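PDB 3EP1: PGRP-Hd - Peptidoglycan recognition protein homologue from Alvinella pompejana, which is a peptidoglycan recognition protein homologue that probably binds bacterial cell-wall peptidoglycan in innate immunity, through a domain related to N-acetylmuramoyl-L-alanine amidases. Local coordinates for residues A12-R17 with A65-D70; S57-I62 with V89-R94. One frame throughout, in Å; residues are numbered along the deposited sequence.

Contact 1. Residues A12-R17 with A65-D70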
# COMPACT_ATOMS: atom_id res chain seq x y z
N ALA A 12 2.60 15.90 -15.42
CA ALA A 12 2.81 16.05 -16.87
C ALA A 12 4.02 15.29 -17.41
O ALA A 12 4.78 15.83 -18.20
CB ALA A 12 2.94 17.52 -17.23
N ALA A 13 4.17 14.04 -17.00
CA ALA A 13 5.30 13.24 -17.45
C ALA A 13 5.21 12.87 -18.92
O ALA A 13 4.12 12.64 -19.44
CB ALA A 13 5.41 11.98 -16.59
N ILE A 14 6.36 12.83 -19.59
CA ILE A 14 6.42 12.42 -20.98
C ILE A 14 6.65 10.90 -20.93
O ILE A 14 7.34 10.42 -20.04
CB ILE A 14 7.60 13.10 -21.71
CG1 ILE A 14 7.36 14.61 -21.80
CG2 ILE A 14 7.78 12.50 -23.10
CD1 ILE A 14 8.50 15.37 -22.43
N GLU A 15 6.08 10.16 -21.87
CA GLU A 15 6.24 8.71 -21.86
C GLU A 15 7.72 8.31 -21.90
O GLU A 15 8.56 9.04 -22.41
CB GLU A 15 5.50 8.07 -23.03
CG GLU A 15 6.06 8.42 -24.39
CD GLU A 15 5.35 7.71 -25.52
OE1 GLU A 15 5.77 7.89 -26.67
OE2 GLU A 15 4.38 6.97 -25.25
N PRO A 16 8.04 7.14 -21.35
CA PRO A 16 9.42 6.65 -21.33
C PRO A 16 9.90 6.34 -22.74
O PRO A 16 9.11 5.97 -23.61
CB PRO A 16 9.32 5.36 -20.49
CG PRO A 16 8.00 5.48 -19.77
CD PRO A 16 7.12 6.13 -20.79
N ARG A 17 11.20 6.49 -22.98
CA ARG A 17 11.73 6.16 -24.30
C ARG A 17 11.47 4.66 -24.47
O ARG A 17 10.97 4.22 -25.50
CB ARG A 17 13.22 6.44 -24.36
CG ARG A 17 13.54 7.89 -24.53
CD ARG A 17 15.03 8.14 -24.49
NE ARG A 17 15.33 9.49 -24.96
CZ ARG A 17 16.35 10.23 -24.53
NH1 ARG A 17 17.17 9.75 -23.61
NH2 ARG A 17 16.53 11.45 -25.03
N ALA A 65 11.10 18.69 -14.07
CA ALA A 65 12.44 19.18 -14.37
C ALA A 65 13.48 18.07 -14.29
O ALA A 65 14.43 18.04 -15.06
CB ALA A 65 12.81 20.31 -13.41
N LEU A 66 13.32 17.18 -13.32
CA LEU A 66 14.26 16.09 -13.15
C LEU A 66 14.16 15.17 -14.35
O LEU A 66 15.17 14.76 -14.92
CB LEU A 66 13.97 15.31 -11.86
CG LEU A 66 14.36 16.00 -10.55
CD1 LEU A 66 13.73 15.27 -9.36
CD2 LEU A 66 15.87 16.03 -10.43
N GLN A 67 12.93 14.84 -14.75
CA GLN A 67 12.77 13.97 -15.89
C GLN A 67 13.52 14.57 -17.07
O GLN A 67 14.35 13.91 -17.68
CB GLN A 67 11.29 13.80 -16.25
CG GLN A 67 11.08 12.84 -17.41
CD GLN A 67 9.65 12.74 -17.86
OE1 GLN A 67 8.99 13.76 -18.09
NE2 GLN A 67 9.15 11.52 -18.00
N ASP A 68 13.25 15.84 -17.37
CA ASP A 68 13.92 16.51 -18.49
C ASP A 68 15.44 16.35 -18.42
O ASP A 68 16.09 16.06 -19.44
CB ASP A 68 13.58 18.00 -18.48
CG ASP A 68 12.16 18.28 -18.88
OD1 ASP A 68 11.72 19.43 -18.71
OD2 ASP A 68 11.48 17.35 -19.38
N ALA A 69 15.99 16.54 -17.23
CA ALA A 69 17.42 16.42 -17.01
C ALA A 69 17.89 15.00 -17.27
O ALA A 69 18.97 14.78 -17.83
CB ALA A 69 17.76 16.82 -15.57
N ASP A 70 17.08 14.02 -16.88
CA ASP A 70 17.45 12.64 -17.08
C ASP A 70 17.43 12.26 -18.56
O ASP A 70 18.30 11.53 -19.02
CB ASP A 70 16.55 11.73 -16.25
CG ASP A 70 16.74 11.95 -14.74
OD1 ASP A 70 16.07 11.28 -13.94
OD2 ASP A 70 17.57 12.80 -14.37
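Gln67 reaches from helix 59-72 to Ile14 and grips both polar groups of that residue's backbone with its carboxamide. OE1 of Gln67 receives the amide N of Ile14 at 3.2 Å, on a lone pair in its carbonyl plane, along an almost perfectly straight N-H line (177°). The return bond, from NE2 of Gln67 to O of Ile14, is shorter at 2.9 Å but bent (132°), with the acceptor tilted out of the amide plane; it too is taken on an in-plane lone pair. With CG opposite the backbone N (chi1 -177°) and the chain extended beyond it, the amide is carried straight out from the helix to the loop.

This buried amide is the tight part. CB of Ala13 packs against NE2 of Gln67 at 4.0 Å, and NE2 has a second acceptor in Asp77 OD1. The outer side is open to solvent: the exposed side chain of Ile14 meets Gln67 with CB and CG1 alone, 3.9 and 4.1 Å from OE1 of Gln67, and otherwise lies on Lys64 and Phe71 of the same helix. A leucine in place of Gln67 would probably leave both backbone groups of Ile14 without these partners and strip Asp77 of a donor, freeing the loop to shift.

Charged side chains tie loop and helix at two further points, Arg17 NH1 to Phe71 O and Lys64 NZ to Ala12 O. The two bonds of Gln67 to Ile14, by contrast, are between uncharged groups. An amide that donates on one branch and accepts on the other matches the paired N-H and C=O of a single residue, which fixes its flip and fastens an irregular segment to a helix.

Contact 2. Residues S57-I62 with V89-R94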
# COMPACT_ATOMS: atom_id res chain seq x y z
N SER A 57 3.48 22.76 -4.04
CA SER A 57 3.25 22.00 -5.25
C SER A 57 4.07 22.61 -6.37
O SER A 57 3.67 22.61 -7.54
CB SER A 57 1.77 22.01 -5.64
OG SER A 57 1.62 21.42 -6.93
N CYS A 58 5.21 23.20 -6.00
CA CYS A 58 6.13 23.74 -6.98
C CYS A 58 6.92 22.45 -7.22
O CYS A 58 7.60 22.28 -8.23
CB CYS A 58 7.02 24.80 -6.34
SG CYS A 58 8.48 24.04 -5.57
N THR A 59 6.80 21.53 -6.26
CA THR A 59 7.46 20.23 -6.28
C THR A 59 7.10 19.37 -7.51
O THR A 59 7.92 18.58 -7.99
CB THR A 59 7.12 19.43 -4.99
OG1 THR A 59 7.79 20.03 -3.88
CG2 THR A 59 7.56 17.99 -5.11
N GLU A 60 5.89 19.53 -8.01
CA GLU A 60 5.49 18.77 -9.18
C GLU A 60 6.33 19.27 -10.34
O GLU A 60 6.75 18.49 -11.20
CB GLU A 60 4.01 19.00 -9.47
CG GLU A 60 3.16 17.77 -9.33
CD GLU A 60 1.69 18.10 -9.20
OE1 GLU A 60 1.22 19.01 -9.92
OE2 GLU A 60 0.99 17.45 -8.39
N GLN A 61 6.59 20.58 -10.36
CA GLN A 61 7.39 21.17 -11.42
C GLN A 61 8.83 20.69 -11.32
O GLN A 61 9.53 20.60 -12.33
CB GLN A 61 7.34 22.70 -11.36
CG GLN A 61 5.95 23.30 -11.54
CD GLN A 61 5.98 24.82 -11.71
OE1 GLN A 61 4.94 25.47 -11.87
NE2 GLN A 61 7.18 25.39 -11.67
N ILE A 62 9.29 20.38 -10.11
CA ILE A 62 10.65 19.90 -9.94
C ILE A 62 10.79 18.49 -10.49
O ILE A 62 11.79 18.16 -11.12
CB ILE A 62 11.10 19.89 -8.46
CG1 ILE A 62 11.26 21.33 -7.95
CG2 ILE A 62 12.43 19.16 -8.33
CD1 ILE A 62 11.62 21.42 -6.48
N VAL A 89 4.46 14.00 0.32
CA VAL A 89 3.81 13.69 -0.94
C VAL A 89 4.67 12.70 -1.74
O VAL A 89 5.86 12.93 -1.93
CB VAL A 89 3.60 14.98 -1.77
CG1 VAL A 89 2.87 14.65 -3.07
CG2 VAL A 89 2.81 16.01 -0.95
N ILE A 90 4.07 11.61 -2.20
CA ILE A 90 4.79 10.61 -2.97
C ILE A 90 4.47 10.74 -4.46
O ILE A 90 3.30 10.77 -4.83
CB ILE A 90 4.42 9.18 -2.53
CG1 ILE A 90 4.71 8.98 -1.05
CG2 ILE A 90 5.22 8.17 -3.33
CD1 ILE A 90 4.35 7.58 -0.53
N TYR A 91 5.49 10.79 -5.31
CA TYR A 91 5.27 10.91 -6.74
C TYR A 91 5.72 9.67 -7.49
O TYR A 91 6.77 9.10 -7.21
CB TYR A 91 6.02 12.11 -7.34
CG TYR A 91 5.67 13.44 -6.74
CD1 TYR A 91 6.34 13.91 -5.62
CD2 TYR A 91 4.65 14.23 -7.28
CE1 TYR A 91 6.02 15.13 -5.04
CE2 TYR A 91 4.32 15.46 -6.71
CZ TYR A 91 5.00 15.90 -5.59
OH TYR A 91 4.69 17.11 -5.02
N GLU A 92 4.93 9.28 -8.47
CA GLU A 92 5.27 8.11 -9.25
C GLU A 92 6.31 8.48 -10.30
O GLU A 92 6.12 9.41 -11.07
CB GLU A 92 4.03 7.52 -9.93
CG GLU A 92 4.39 6.41 -10.91
CD GLU A 92 3.23 5.91 -11.72
OE1 GLU A 92 2.26 6.67 -11.93
OE2 GLU A 92 3.31 4.75 -12.18
N GLY A 93 7.42 7.75 -10.30
CA GLY A 93 8.45 7.98 -11.30
C GLY A 93 8.21 6.87 -12.30
O GLY A 93 7.18 6.85 -12.97
N ARG A 94 9.13 5.92 -12.38
CA ARG A 94 8.95 4.81 -13.29
C ARG A 94 7.89 3.88 -12.71
O ARG A 94 7.28 3.10 -13.43
CB ARG A 94 10.26 4.04 -13.50
CG ARG A 94 11.37 4.90 -14.03
CD ARG A 94 12.55 4.10 -14.56
NE ARG A 94 13.57 5.00 -15.07
CZ ARG A 94 14.61 4.64 -15.81
NH1 ARG A 94 14.79 3.38 -16.13
NH2 ARG A 94 15.45 5.57 -16.24
O HOH W 1 1.93 18.19 -5.61
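The phenol ring of Tyr91 and the carboxylate of Glu60 are turned 89° to each other, and two aliphatic groups of helix 59-72 approach the ring obliquely from the same side of its plane. They divide its far end between them: Thr59 CG2 lies by CE1 of Tyr91, at 3.2 Å, while Glu60 CG lies by CE2 of Tyr91, on the other flank, at 3.7 Å. Thr59 CG2 is placed still nearer the hydroxyl, 3.0 Å from Tyr91 OH. Both of these separations are so short for a methyl group that their exact values are doubtful, although its place beside the ring's end is clear.

The torsions account for this division. In Thr59 a chi1 of -71° sets OG1 beside the backbone N and CG2 anti to it, which turns the methyl to the tyrosine. Glu60 has a less relaxed first torsion (chi1 -115°), and its extended chain crosses the Tyr91 side chain at about a right angle, carrying the carboxylate past the ring.

Polar links gather at the ring's end. One water bridges the two segments, donating to Glu60 OE2 at 3.0 Å and pairing with Tyr91 OH, also at 3.0 Å. The same hydroxyl is hydrogen-bonded to Asp85 OD2, so two partners fix its position within a buried contact, and the water gives the carboxylate an indirect hold on the phenol.

Tyr91 itself stands on strand 90-92, where its backbone pairs with Leu83 of strand 82-84 while the backbones of Ile90 and Glu92 bond to Val6. Its ring thus packs strand 90-92 against the N-terminal end of helix 59-72, and the side chain of neighbouring Ile90 meets helix 126-141.

In the fold
Both contacts use helix 59-72, contact 2 at its N-terminal end and contact 1 farther along, and their centres lie 12 Å apart. Contact 2 is the buried one, nearer the middle of the chain, and joins the helix to the sheet; contact 1 lies closer to the surface and ties the helix to a loop preceding strand 26-33. The chemistry differs with the setting. The irregular loop is held by direct hydrogen bonds to its backbone, whereas the sheet is met by aliphatic packing on an aromatic ring, with a water as the polar bridge. Trp11 and Arg8 lie between the two regions, each having partners around both.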